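Local coordinates for Poly(A) RNA polymerase protein 2 (Saccharomyces cerevisiae, PDB 3NYB), which probably catalyses the addition of poly(A) tails to RNA as the polymerase subunit of TRAMP, an RNA surveillance complex in which it pairs with Air2, at residues N43-T48 with P128-H133; T70-P75 with G159-V164; I189-F194 with V234-S239; F301-A306 with K314-N319. The protein carries 1 engineered substitution. One frame throughout, in Å; residues are numbered along the deposited sequence.

Contact 1: N43-T48 with P128-H133; sequences NQTIST and PHSGIH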
loop_
_atom_site.group_PDB
_atom_site.type_symbol
_atom_site.label_atom_id
_atom_site.label_comp_id
_atom_site.label_asym_id
_atom_site.label_seq_id
_atom_site.Cartn_x
_atom_site.Cartn_y
_atom_site.Cartn_z
ATOM N N ASN A 43 11.815 -7.161 -20.887
ATOM C CA ASN A 43 11.521 -6.582 -22.200
ATOM C C ASN A 43 11.449 -7.634 -23.310
ATOM O O ASN A 43 10.555 -7.595 -24.142
ATOM C CB ASN A 43 12.509 -5.463 -22.551
ATOM C CG ASN A 43 12.323 -4.235 -21.675
ATOM O OD1 ASN A 43 13.221 -3.408 -21.543
ATOM N ND2 ASN A 43 11.149 -4.117 -21.065
ATOM N N GLN A 44 12.379 -8.581 -23.304
ATOM C CA GLN A 44 12.371 -9.646 -24.289
ATOM C C GLN A 44 11.067 -10.405 -24.256
ATOM O O GLN A 44 10.422 -10.595 -25.290
ATOM C CB GLN A 44 13.489 -10.637 -24.014
ATOM C CG GLN A 44 14.872 -10.041 -24.037
ATOM C CD GLN A 44 15.937 -11.100 -23.812
ATOM O OE1 GLN A 44 15.659 -12.302 -23.917
ATOM N NE2 GLN A 44 17.162 -10.665 -23.499
ATOM N N THR A 45 10.681 -10.861 -23.067
ATOM C CA THR A 45 9.494 -11.700 -22.968
ATOM C C THR A 45 8.248 -10.920 -23.364
ATOM O O THR A 45 7.410 -11.427 -24.108
ATOM C CB THR A 45 9.322 -12.341 -21.575
ATOM O OG1 THR A 45 8.689 -11.413 -20.699
ATOM C CG2 THR A 45 10.664 -12.748 -21.005
ATOM N N ILE A 46 8.138 -9.685 -22.886
ATOM C CA ILE A 46 7.027 -8.827 -23.281
ATOM C C ILE A 46 6.999 -8.690 -24.798
ATOM O O ILE A 46 5.952 -8.807 -25.425
ATOM C CB ILE A 46 7.122 -7.426 -22.646
ATOM C CG1 ILE A 46 6.974 -7.516 -21.127
ATOM C CG2 ILE A 46 6.048 -6.521 -23.195
ATOM C CD1 ILE A 46 5.676 -8.106 -20.693
ATOM N N SER A 47 8.159 -8.450 -25.393
ATOM C CA SER A 47 8.222 -8.277 -26.836
ATOM C C SER A 47 7.837 -9.578 -27.529
ATOM O O SER A 47 7.125 -9.568 -28.529
ATOM C CB SER A 47 9.613 -7.820 -27.276
ATOM O OG SER A 47 9.572 -7.315 -28.599
ATOM N N THR A 48 8.305 -10.694 -26.979
ATOM C CA THR A 48 7.968 -12.014 -27.494
ATOM C C THR A 48 6.455 -12.221 -27.467
ATOM O O THR A 48 5.863 -12.754 -28.403
ATOM C CB THR A 48 8.675 -13.120 -26.678
ATOM O OG1 THR A 48 10.069 -13.149 -27.008
ATOM C CG2 THR A 48 8.078 -14.478 -26.967
ATOM N N PRO A 128 6.655 -19.712 -19.920
ATOM C CA PRO A 128 7.404 -20.869 -19.416
ATOM C C PRO A 128 8.918 -20.682 -19.438
ATOM O O PRO A 128 9.589 -21.016 -18.469
ATOM C CB PRO A 128 7.005 -21.990 -20.378
ATOM C CG PRO A 128 5.786 -21.496 -21.099
ATOM C CD PRO A 128 5.919 -20.021 -21.156
ATOM N N HIS A 129 9.449 -20.157 -20.529
ATOM C CA HIS A 129 10.890 -19.974 -20.635
ATOM C C HIS A 129 11.439 -19.099 -19.521
ATOM O O HIS A 129 12.439 -19.447 -18.889
ATOM C CB HIS A 129 11.271 -19.377 -21.988
ATOM C CG HIS A 129 12.745 -19.192 -22.165
ATOM N ND1 HIS A 129 13.628 -20.249 -22.213
ATOM C CD2 HIS A 129 13.492 -18.070 -22.309
ATOM C CE1 HIS A 129 14.856 -19.788 -22.377
ATOM N NE2 HIS A 129 14.799 -18.469 -22.440
ATOM N N SER A 130 10.782 -17.966 -19.292
ATOM C CA SER A 130 11.240 -16.984 -18.306
ATOM C C SER A 130 10.551 -17.114 -16.952
ATOM O O SER A 130 10.994 -16.514 -15.974
ATOM C CB SER A 130 11.018 -15.563 -18.826
ATOM O OG SER A 130 9.642 -15.219 -18.776
ATOM N N GLY A 131 9.458 -17.871 -16.899
ATOM C CA GLY A 131 8.723 -18.065 -15.661
ATOM C C GLY A 131 8.007 -16.819 -15.175
ATOM O O GLY A 131 7.521 -16.773 -14.041
ATOM N N ILE A 132 7.944 -15.808 -16.040
ATOM C CA ILE A 132 7.306 -14.519 -15.731
ATOM C C ILE A 132 5.772 -14.593 -15.770
ATOM O O ILE A 132 5.191 -15.229 -16.648
ATOM C CB ILE A 132 7.810 -13.407 -16.705
ATOM C CG1 ILE A 132 9.291 -13.122 -16.464
ATOM C CG2 ILE A 132 7.037 -12.123 -16.534
ATOM C CD1 ILE A 132 9.822 -11.965 -17.254
ATOM N N HIS A 133 5.119 -13.941 -14.816
ATOM C CA HIS A 133 3.666 -13.965 -14.740
ATOM C C HIS A 133 3.061 -12.803 -15.499
ATOM O O HIS A 133 3.412 -11.652 -15.251
ATOM C CB HIS A 133 3.219 -13.909 -13.283
ATOM C CG HIS A 133 3.552 -15.140 -12.515
ATOM N ND1 HIS A 133 2.613 -16.120 -12.225
ATOM C CD2 HIS A 133 4.720 -15.588 -11.993
ATOM C CE1 HIS A 133 3.188 -17.095 -11.558
ATOM N NE2 HIS A 133 4.473 -16.795 -11.400
#
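S130 OG, which lies against T45 across the contact, is gripped by two groups of its own chain. It accepts a hydrogen bond from I132 N at 3.3 Å, with an N-H...O angle of 153°. This is an ST turn. E127 OE2 forms a second hydrogen bond to the same oxygen. E127 OE1 binds H129 N, so one carboxylate binds the loop at H129 and S130.

No hydrogen bond crosses the contact; methyl groups lie against hydroxyl oxygens. The methyl T45 CG2 sits 3.5 Å from S130 OG and 3.6 Å from S130 CB. The torsion of T45 explains this: CG2 lies anti to its carbonyl carbon, beside its own N, and OG1 takes the position between N and C (chi1 83°). T45 OG1 then faces I132 CD1, 3.7 Å away. I132 CD1 also lies 3.9 Å from T45 CG2, and the two side chains meet at a slant. T45 OG1 makes a weak hydrogen bond to R42 O. Replacing S130 by an alanine would probably leave I132 N without this acceptor and E127 OE2 without this partner, and so free the turn to shift under T45.

Residues 43-48 belong to helix 36-54 of the palm region. Residues 128-133 turn from strand 121-127 into the antiparallel strand 132-137. The helix therefore meets the end of a beta hairpin. T45 also packs on E127, and H133 makes backbone bonds to I79, next to strand 132-137 on its other side.

Contact 2: T70-P75 with G159-V164; sequences TDLYLP and GLRELV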
loop_
_atom_site.group_PDB
_atom_site.type_symbol
_atom_site.label_atom_id
_atom_site.label_comp_id
_atom_site.label_asym_id
_atom_site.label_seq_id
_atom_site.Cartn_x
_atom_site.Cartn_y
_atom_site.Cartn_z
ATOM N N THR A 70 4.822 2.122 -13.034
ATOM C CA THR A 70 5.328 2.767 -11.840
ATOM C C THR A 70 6.277 1.704 -11.348
ATOM O O THR A 70 6.565 0.754 -12.076
ATOM C CB THR A 70 4.210 3.034 -10.812
ATOM O OG1 THR A 70 3.671 1.801 -10.323
ATOM C CG2 THR A 70 3.078 3.823 -11.458
ATOM N N ASP A 71 6.778 1.809 -10.136
ATOM C CA ASP A 71 7.562 0.692 -9.629
ATOM C C ASP A 71 7.000 0.297 -8.283
ATOM O O ASP A 71 7.685 0.367 -7.262
ATOM C CB ASP A 71 9.036 1.055 -9.553
ATOM C CG ASP A 71 9.713 0.982 -10.907
ATOM O OD1 ASP A 71 10.124 -0.135 -11.321
ATOM O OD2 ASP A 71 9.840 2.048 -11.554
ATOM N N LEU A 72 5.729 -0.103 -8.304
ATOM C CA LEU A 72 4.991 -0.415 -7.101
ATOM C C LEU A 72 4.627 -1.895 -7.103
ATOM O O LEU A 72 3.675 -2.315 -6.439
ATOM C CB LEU A 72 3.734 0.449 -7.011
ATOM C CG LEU A 72 3.902 1.964 -7.103
ATOM C CD1 LEU A 72 2.599 2.677 -6.776
ATOM C CD2 LEU A 72 4.984 2.431 -6.163
ATOM N N TYR A 73 5.398 -2.687 -7.843
ATOM C CA TYR A 73 5.105 -4.107 -7.988
ATOM C C TYR A 73 5.939 -4.964 -7.042
ATOM O O TYR A 73 7.118 -4.693 -6.823
ATOM C CB TYR A 73 5.362 -4.547 -9.425
ATOM C CG TYR A 73 6.805 -4.453 -9.823
ATOM C CD1 TYR A 73 7.667 -5.530 -9.652
ATOM C CD2 TYR A 73 7.319 -3.280 -10.355
ATOM C CE1 TYR A 73 9.003 -5.433 -10.008
ATOM C CE2 TYR A 73 8.654 -3.175 -10.714
ATOM C CZ TYR A 73 9.485 -4.250 -10.547
ATOM O OH TYR A 73 10.802 -4.144 -10.913
ATOM N N LEU A 74 5.324 -5.993 -6.473
ATOM C CA LEU A 74 6.084 -7.006 -5.758
ATOM C C LEU A 74 6.639 -8.052 -6.746
ATOM O O LEU A 74 5.942 -8.500 -7.666
ATOM C CB LEU A 74 5.230 -7.676 -4.682
ATOM C CG LEU A 74 4.724 -6.859 -3.494
ATOM C CD1 LEU A 74 3.952 -7.761 -2.519
ATOM C CD2 LEU A 74 5.868 -6.164 -2.786
ATOM N N PRO A 75 7.900 -8.441 -6.561
ATOM C CA PRO A 75 8.517 -9.438 -7.445
ATOM C C PRO A 75 7.667 -10.711 -7.532
ATOM O O PRO A 75 7.130 -11.154 -6.517
ATOM C CB PRO A 75 9.857 -9.730 -6.761
ATOM C CG PRO A 75 10.136 -8.490 -5.960
ATOM C CD PRO A 75 8.801 -8.025 -5.474
ATOM N N GLY A 159 8.628 9.275 -0.333
ATOM C CA GLY A 159 8.362 8.210 0.611
ATOM C C GLY A 159 7.207 7.333 0.187
ATOM O O GLY A 159 7.040 6.214 0.686
ATOM N N LEU A 160 6.407 7.837 -0.745
ATOM C CA LEU A 160 5.216 7.116 -1.177
ATOM C C LEU A 160 5.521 5.686 -1.667
ATOM O O LEU A 160 4.949 4.720 -1.164
ATOM C CB LEU A 160 4.475 7.910 -2.247
ATOM C CG LEU A 160 3.115 7.323 -2.604
ATOM C CD1 LEU A 160 2.292 7.028 -1.343
ATOM C CD2 LEU A 160 2.365 8.233 -3.556
ATOM N N ARG A 161 6.425 5.558 -2.635
ATOM C CA ARG A 161 6.801 4.250 -3.148
ATOM C C ARG A 161 7.265 3.279 -2.047
ATOM O O ARG A 161 6.803 2.138 -1.982
ATOM C CB ARG A 161 7.877 4.388 -4.235
ATOM C CG ARG A 161 8.427 3.051 -4.728
ATOM C CD ARG A 161 9.244 3.154 -6.010
ATOM N NE ARG A 161 9.844 1.864 -6.355
ATOM C CZ ARG A 161 11.057 1.461 -5.982
ATOM N NH1 ARG A 161 11.840 2.240 -5.256
ATOM N NH2 ARG A 161 11.496 0.269 -6.345
ATOM N N GLU A 162 8.172 3.729 -1.185
ATOM C CA GLU A 162 8.757 2.861 -0.162
ATOM C C GLU A 162 7.711 2.326 0.795
ATOM O O GLU A 162 7.681 1.134 1.085
ATOM C CB GLU A 162 9.813 3.606 0.653
ATOM C CG GLU A 162 11.099 3.915 -0.088
ATOM C CD GLU A 162 10.925 4.972 -1.160
ATOM O OE1 GLU A 162 11.852 5.104 -1.987
ATOM O OE2 GLU A 162 9.870 5.659 -1.188
ATOM N N LEU A 163 6.860 3.210 1.305
ATOM C CA LEU A 163 5.844 2.769 2.243
ATOM C C LEU A 163 4.824 1.869 1.556
ATOM O O LEU A 163 4.367 0.889 2.135
ATOM C CB LEU A 163 5.177 3.952 2.947
ATOM C CG LEU A 163 6.119 4.657 3.922
ATOM C CD1 LEU A 163 5.351 5.561 4.863
ATOM C CD2 LEU A 163 6.903 3.627 4.708
ATOM N N VAL A 164 4.486 2.183 0.311
ATOM C CA VAL A 164 3.555 1.344 -0.433
ATOM C C VAL A 164 4.102 -0.072 -0.610
ATOM O O VAL A 164 3.386 -1.058 -0.398
ATOM C CB VAL A 164 3.194 1.954 -1.791
ATOM C CG1 VAL A 164 2.431 0.958 -2.626
ATOM C CG2 VAL A 164 2.359 3.213 -1.587
HETATM O O HOH W 1 10.390 -1.463 -7.989
#
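R161 reaches from the first turn of helix 160-173 to the loop residues L72 and D71. R161 CB lies 4.0 Å from L72 CD2, and R161 CG comes to 3.8 Å from the same methyl. CG is anti to the backbone N (chi1 174°), and the chain runs on extended, which carries the tip past the leucine to D71. There R161 CD is 3.4 Å from D71 O. R161 NE donates to D71 O at 2.8 Å and 150°, with the oxygen at the edge of the guanidinium, near its plane. R161 NE also lies 3.4 Å from D71 CB. R161 NH2 gives a 2.6 Å bond to a water O, which returns a weak bond to D71 O. NH2 also bonds to S33 OG. A leucine in place of R161 would probably leave D71 O without its charged donor and the loop less firmly tied to the helix.

One turn on, V164 CG1 approaches L72 CD1 at 4.5 Å. The same methyl also packs on I190. Residues 70-75 lie in the loop between strands 62-65 and 79-83, after G66 and S67. This is consistent with the glycine-serine signature of nucleotidyltransferase palms, here packed against a helical domain.

Contact 3: I189-F194 with V234-S239; sequences IICLVF and VALGSS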
loop_
_atom_site.group_PDB
_atom_site.type_symbol
_atom_site.label_atom_id
_atom_site.label_comp_id
_atom_site.label_asym_id
_atom_site.label_seq_id
_atom_site.Cartn_x
_atom_site.Cartn_y
_atom_site.Cartn_z
ATOM N N ILE A 189 -4.617 1.081 -1.569
ATOM C CA ILE A 189 -3.455 1.065 -0.695
ATOM C C ILE A 189 -2.679 2.350 -0.898
ATOM O O ILE A 189 -2.296 3.017 0.063
ATOM C CB ILE A 189 -2.535 -0.120 -0.973
ATOM C CG1 ILE A 189 -3.305 -1.437 -0.848
ATOM C CG2 ILE A 189 -1.364 -0.110 -0.003
ATOM C CD1 ILE A 189 -2.507 -2.652 -1.320
ATOM N N ILE A 190 -2.457 2.697 -2.163
ATOM C CA ILE A 190 -1.728 3.911 -2.502
ATOM C C ILE A 190 -2.387 5.117 -1.860
ATOM O O ILE A 190 -1.717 5.955 -1.251
ATOM C CB ILE A 190 -1.673 4.127 -4.008
ATOM C CG1 ILE A 190 -1.100 2.885 -4.685
ATOM C CG2 ILE A 190 -0.840 5.340 -4.333
ATOM C CD1 ILE A 190 -0.908 3.046 -6.180
ATOM N N CYS A 191 -3.708 5.189 -1.987
ATOM C CA CYS A 191 -4.472 6.277 -1.387
ATOM C C CYS A 191 -4.200 6.439 0.108
ATOM O O CYS A 191 -3.849 7.528 0.561
ATOM C CB CYS A 191 -5.969 6.094 -1.621
ATOM S SG CYS A 191 -6.932 7.460 -0.986
ATOM N N LEU A 192 -4.365 5.360 0.868
ATOM C CA LEU A 192 -4.186 5.410 2.319
ATOM C C LEU A 192 -2.839 5.980 2.718
ATOM O O LEU A 192 -2.751 6.859 3.571
ATOM C CB LEU A 192 -4.330 4.021 2.931
ATOM C CG LEU A 192 -5.670 3.314 2.788
ATOM C CD1 LEU A 192 -5.548 1.906 3.350
ATOM C CD2 LEU A 192 -6.786 4.090 3.468
ATOM N N VAL A 193 -1.786 5.461 2.106
ATOM C CA VAL A 193 -0.445 5.927 2.395
ATOM C C VAL A 193 -0.330 7.391 2.013
ATOM O O VAL A 193 0.119 8.215 2.801
ATOM C CB VAL A 193 0.592 5.112 1.623
ATOM C CG1 VAL A 193 2.003 5.536 1.990
ATOM C CG2 VAL A 193 0.403 3.657 1.917
ATOM N N PHE A 194 -0.749 7.710 0.796
ATOM C CA PHE A 194 -0.644 9.070 0.298
ATOM C C PHE A 194 -1.318 10.047 1.253
ATOM O O PHE A 194 -0.710 11.027 1.685
ATOM C CB PHE A 194 -1.261 9.178 -1.091
ATOM C CG PHE A 194 -1.430 10.591 -1.569
ATOM C CD1 PHE A 194 -0.342 11.447 -1.641
ATOM C CD2 PHE A 194 -2.677 11.060 -1.958
ATOM C CE1 PHE A 194 -0.496 12.744 -2.083
ATOM C CE2 PHE A 194 -2.838 12.348 -2.400
ATOM C CZ PHE A 194 -1.746 13.194 -2.465
ATOM N N VAL A 234 -15.708 8.038 8.736
ATOM C CA VAL A 234 -14.844 8.889 7.914
ATOM C C VAL A 234 -14.538 8.318 6.527
ATOM O O VAL A 234 -14.251 7.133 6.387
ATOM C CB VAL A 234 -13.511 9.184 8.625
ATOM C CG1 VAL A 234 -12.707 10.213 7.843
ATOM C CG2 VAL A 234 -13.762 9.663 10.038
ATOM N N ALA A 235 -14.584 9.175 5.510
ATOM C CA ALA A 235 -14.280 8.773 4.136
ATOM C C ALA A 235 -13.083 9.545 3.588
ATOM O O ALA A 235 -12.668 10.550 4.167
ATOM C CB ALA A 235 -15.491 8.980 3.240
ATOM N N LEU A 236 -12.529 9.074 2.473
ATOM C CA LEU A 236 -11.372 9.728 1.871
ATOM C C LEU A 236 -11.674 10.218 0.469
ATOM O O LEU A 236 -12.334 9.526 -0.306
ATOM C CB LEU A 236 -10.162 8.789 1.826
ATOM C CG LEU A 236 -9.407 8.535 3.125
ATOM C CD1 LEU A 236 -10.098 7.458 3.889
ATOM C CD2 LEU A 236 -7.995 8.117 2.808
ATOM N N GLY A 237 -11.171 11.409 0.148
ATOM C CA GLY A 237 -11.337 11.994 -1.170
ATOM C C GLY A 237 -10.238 12.992 -1.479
ATOM O O GLY A 237 -9.273 13.116 -0.724
ATOM N N SER A 238 -10.384 13.705 -2.593
ATOM C CA SER A 238 -9.395 14.697 -3.006
ATOM C C SER A 238 -10.031 15.946 -3.602
ATOM O O SER A 238 -10.497 15.941 -4.744
ATOM C CB SER A 238 -8.392 14.098 -3.996
ATOM O OG SER A 238 -7.224 13.646 -3.333
ATOM N N SER A 239 -10.044 17.016 -2.816
ATOM C CA SER A 239 -10.480 18.315 -3.294
ATOM C C SER A 239 -9.264 19.133 -3.690
ATOM O O SER A 239 -8.577 19.687 -2.837
ATOM C CB SER A 239 -11.271 19.052 -2.215
ATOM O OG SER A 239 -11.537 20.387 -2.604
#
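L236 is the strand residue that meets the helix, mainly through its CD2 methyl. C191 SG comes to 4.0 Å from L236 CD2. The sulfur lies anti to the backbone N (chi1 -176°), which swings it out from the helix toward the strand. L192 CD2 reaches the same methyl, L236 CD2, at 4.3 Å. The CB of L192 points away from the strand, but its branched end bends back. One leucine methyl thus sits against two neighbouring helix residues, all of them buried. No hydrogen bond crosses here.

The other end is looser. F194 CE2 stays 4.7 Å from S238 OG, a distance of mere proximity. S238 is partly exposed and poorly ordered, and its hydroxyl makes a weak bond to G237 O. The F194 ring finds its firmer partner elsewhere, stacked on W153. W153 also packs on C191.

Helix 186-198 also packs against helices 145-155 and 160-173, and L192 O bonds to Y225 OH. Strand 234-238 pairs with strand 243-247, with backbone bonds between A235 and F246. L236 makes further backbone bonds to A264 and Q266. At the start of the strand, V234 packs on Y50 of the Air2 chain.

Contact 4: F301-A306 with K314-N319; sequences FELHSA and KSILGN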
loop_
_atom_site.group_PDB
_atom_site.type_symbol
_atom_site.label_atom_id
_atom_site.label_comp_id
_atom_site.label_asym_id
_atom_site.label_seq_id
_atom_site.Cartn_x
_atom_site.Cartn_y
_atom_site.Cartn_z
ATOM N N PHE A 301 11.030 -2.097 21.160
ATOM C CA PHE A 301 11.307 -2.150 22.589
ATOM C C PHE A 301 12.333 -3.248 22.845
ATOM O O PHE A 301 13.351 -3.026 23.501
ATOM C CB PHE A 301 10.036 -2.428 23.394
ATOM C CG PHE A 301 8.983 -1.362 23.272
ATOM C CD1 PHE A 301 7.648 -1.706 23.133
ATOM C CD2 PHE A 301 9.323 -0.022 23.296
ATOM C CE1 PHE A 301 6.671 -0.733 23.022
ATOM C CE2 PHE A 301 8.349 0.955 23.186
ATOM C CZ PHE A 301 7.022 0.599 23.048
ATOM N N GLU A 302 12.061 -4.429 22.297
ATOM C CA GLU A 302 12.901 -5.607 22.499
ATOM C C GLU A 302 14.378 -5.397 22.162
ATOM O O GLU A 302 15.248 -5.956 22.823
ATOM C CB GLU A 302 12.352 -6.795 21.707
ATOM C CG GLU A 302 13.158 -8.074 21.877
ATOM C CD GLU A 302 12.724 -9.177 20.925
ATOM O OE1 GLU A 302 12.053 -8.873 19.915
ATOM O OE2 GLU A 302 13.059 -10.351 21.186
ATOM N N LEU A 303 14.661 -4.601 21.136
ATOM C CA LEU A 303 16.044 -4.372 20.714
ATOM C C LEU A 303 16.696 -3.225 21.479
ATOM O O LEU A 303 17.849 -3.327 21.900
ATOM C CB LEU A 303 16.123 -4.118 19.204
ATOM C CG LEU A 303 15.622 -5.238 18.283
ATOM C CD1 LEU A 303 15.583 -4.766 16.848
ATOM C CD2 LEU A 303 16.469 -6.500 18.410
ATOM N N HIS A 304 15.952 -2.138 21.662
ATOM C CA HIS A 304 16.447 -0.975 22.397
ATOM C C HIS A 304 16.759 -1.312 23.855
ATOM O O HIS A 304 17.242 -0.469 24.606
ATOM C CB HIS A 304 15.435 0.171 22.333
ATOM C CG HIS A 304 15.920 1.446 22.955
ATOM N ND1 HIS A 304 16.668 2.375 22.261
ATOM C CD2 HIS A 304 15.756 1.950 24.200
ATOM C CE1 HIS A 304 16.947 3.394 23.055
ATOM N NE2 HIS A 304 16.403 3.161 24.236
ATOM N N SER A 305 16.486 -2.552 24.244
ATOM C CA SER A 305 16.739 -3.007 25.603
ATOM C C SER A 305 17.564 -4.291 25.622
ATOM O O SER A 305 17.461 -5.089 26.554
ATOM C CB SER A 305 15.416 -3.231 26.334
ATOM O OG SER A 305 14.652 -4.233 25.693
ATOM N N ALA A 306 18.377 -4.493 24.590
ATOM C CA ALA A 306 19.209 -5.684 24.513
ATOM C C ALA A 306 20.663 -5.306 24.295
ATOM O O ALA A 306 20.967 -4.193 23.862
ATOM C CB ALA A 306 18.725 -6.599 23.405
ATOM N N LYS A 314 20.378 -8.648 13.285
ATOM C CA LYS A 314 18.948 -8.801 13.517
ATOM C C LYS A 314 18.128 -7.985 12.538
ATOM O O LYS A 314 18.644 -7.089 11.885
ATOM C CB LYS A 314 18.562 -8.464 14.960
ATOM C CG LYS A 314 18.977 -9.526 15.953
ATOM C CD LYS A 314 18.834 -10.916 15.352
ATOM C CE LYS A 314 19.464 -11.966 16.256
ATOM N NZ LYS A 314 18.860 -11.912 17.613
ATOM N N SER A 315 16.847 -8.322 12.438
ATOM C CA SER A 315 15.957 -7.689 11.488
ATOM C C SER A 315 14.678 -7.251 12.163
ATOM O O SER A 315 14.015 -8.046 12.825
ATOM C CB SER A 315 15.614 -8.655 10.363
ATOM O OG SER A 315 14.606 -8.097 9.550
ATOM N N ILE A 316 14.333 -5.980 11.987
ATOM C CA ILE A 316 13.098 -5.436 12.537
ATOM C C ILE A 316 11.906 -5.836 11.666
ATOM O O ILE A 316 10.916 -6.372 12.173
ATOM C CB ILE A 316 13.143 -3.905 12.616
ATOM C CG1 ILE A 316 14.204 -3.432 13.598
ATOM C CG2 ILE A 316 11.798 -3.359 13.028
ATOM C CD1 ILE A 316 14.405 -1.929 13.567
ATOM N N LEU A 317 12.021 -5.566 10.362
ATOM C CA LEU A 317 10.970 -5.867 9.392
ATOM C C LEU A 317 10.706 -7.365 9.261
ATOM O O LEU A 317 9.563 -7.784 9.086
ATOM C CB LEU A 317 11.320 -5.311 8.011
ATOM C CG LEU A 317 11.346 -3.822 7.745
ATOM C CD1 LEU A 317 11.872 -3.556 6.335
ATOM C CD2 LEU A 317 9.953 -3.267 7.900
ATOM N N GLY A 318 11.766 -8.159 9.348
ATOM C CA GLY A 318 11.729 -9.562 8.968
ATOM C C GLY A 318 10.490 -10.361 9.337
ATOM O O GLY A 318 9.964 -11.102 8.507
ATOM N N ASN A 319 10.036 -10.243 10.582
ATOM C CA ASN A 319 8.895 -11.028 11.032
ATOM C C ASN A 319 7.548 -10.345 10.763
ATOM O O ASN A 319 6.497 -10.980 10.825
ATOM C CB ASN A 319 9.044 -11.407 12.508
ATOM C CG ASN A 319 8.066 -12.505 12.929
ATOM O OD1 ASN A 319 6.854 -12.353 12.795
ATOM N ND2 ASN A 319 8.592 -13.609 13.440
#
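L303 and I316 meet through their side chains, with L303 CD1 3.8 Å from I316 CG1. The two side chains meet at a slant. CG1 of I316 lies anti to its carbonyl carbon (chi1 -65°), and this aims the longer branch at the leucine. The other methyl, L303 CD2, comes only within 4.5 Å of K314 CB. The contact is apolar and has no hydrogen bond across it.

Residues of helix 17-31 back this pair. I17 packs on L303, and W20 and L21 pack on I316.

The next shell is polar and fixes the backbone of 314-319. E24 OE1 accepts from both I316 N and L317 N, while E24 OE2 bonds to S315 OG. R299 NH2 binds S315 O, and R299 NH1 forms a salt bridge with E302 OE1. R299 thus ties the last turns of helix 282-304 to the segment. K314 NZ bonds to D310 O.

On the helix side, F301 packs on R20 and H304 on I24 of the Air2 chain.

S315 OG also accepts from G318 N at 2.8 Å, with an N-H...O angle of 139°. The bond makes an ST motif, at the start of a run with helical backbone angles from I316 to N319.

Overall arrangement
Contacts 1 and 2 cross along the chain, since their segments alternate. Contacts 3 and 4 follow in series. Contact 1 lies in the palm region, where helix 36-54 meets strand 132-137. Contact 2 links the loop before strand 79-83 of the same sheet to helix 160-173. The centres of contacts 2 and 3 are about 16 Å apart and the two touch: L160 and L163 meet V193, joining helices 160-173 and 186-198. Contact 1 is about 35 Å from contact 3 and about 39 Å from contact 4, centre to centre. Contact 2 thus probably bridges the palm and the helical domain, while contacts 3 and 4 have residues packed on Air2.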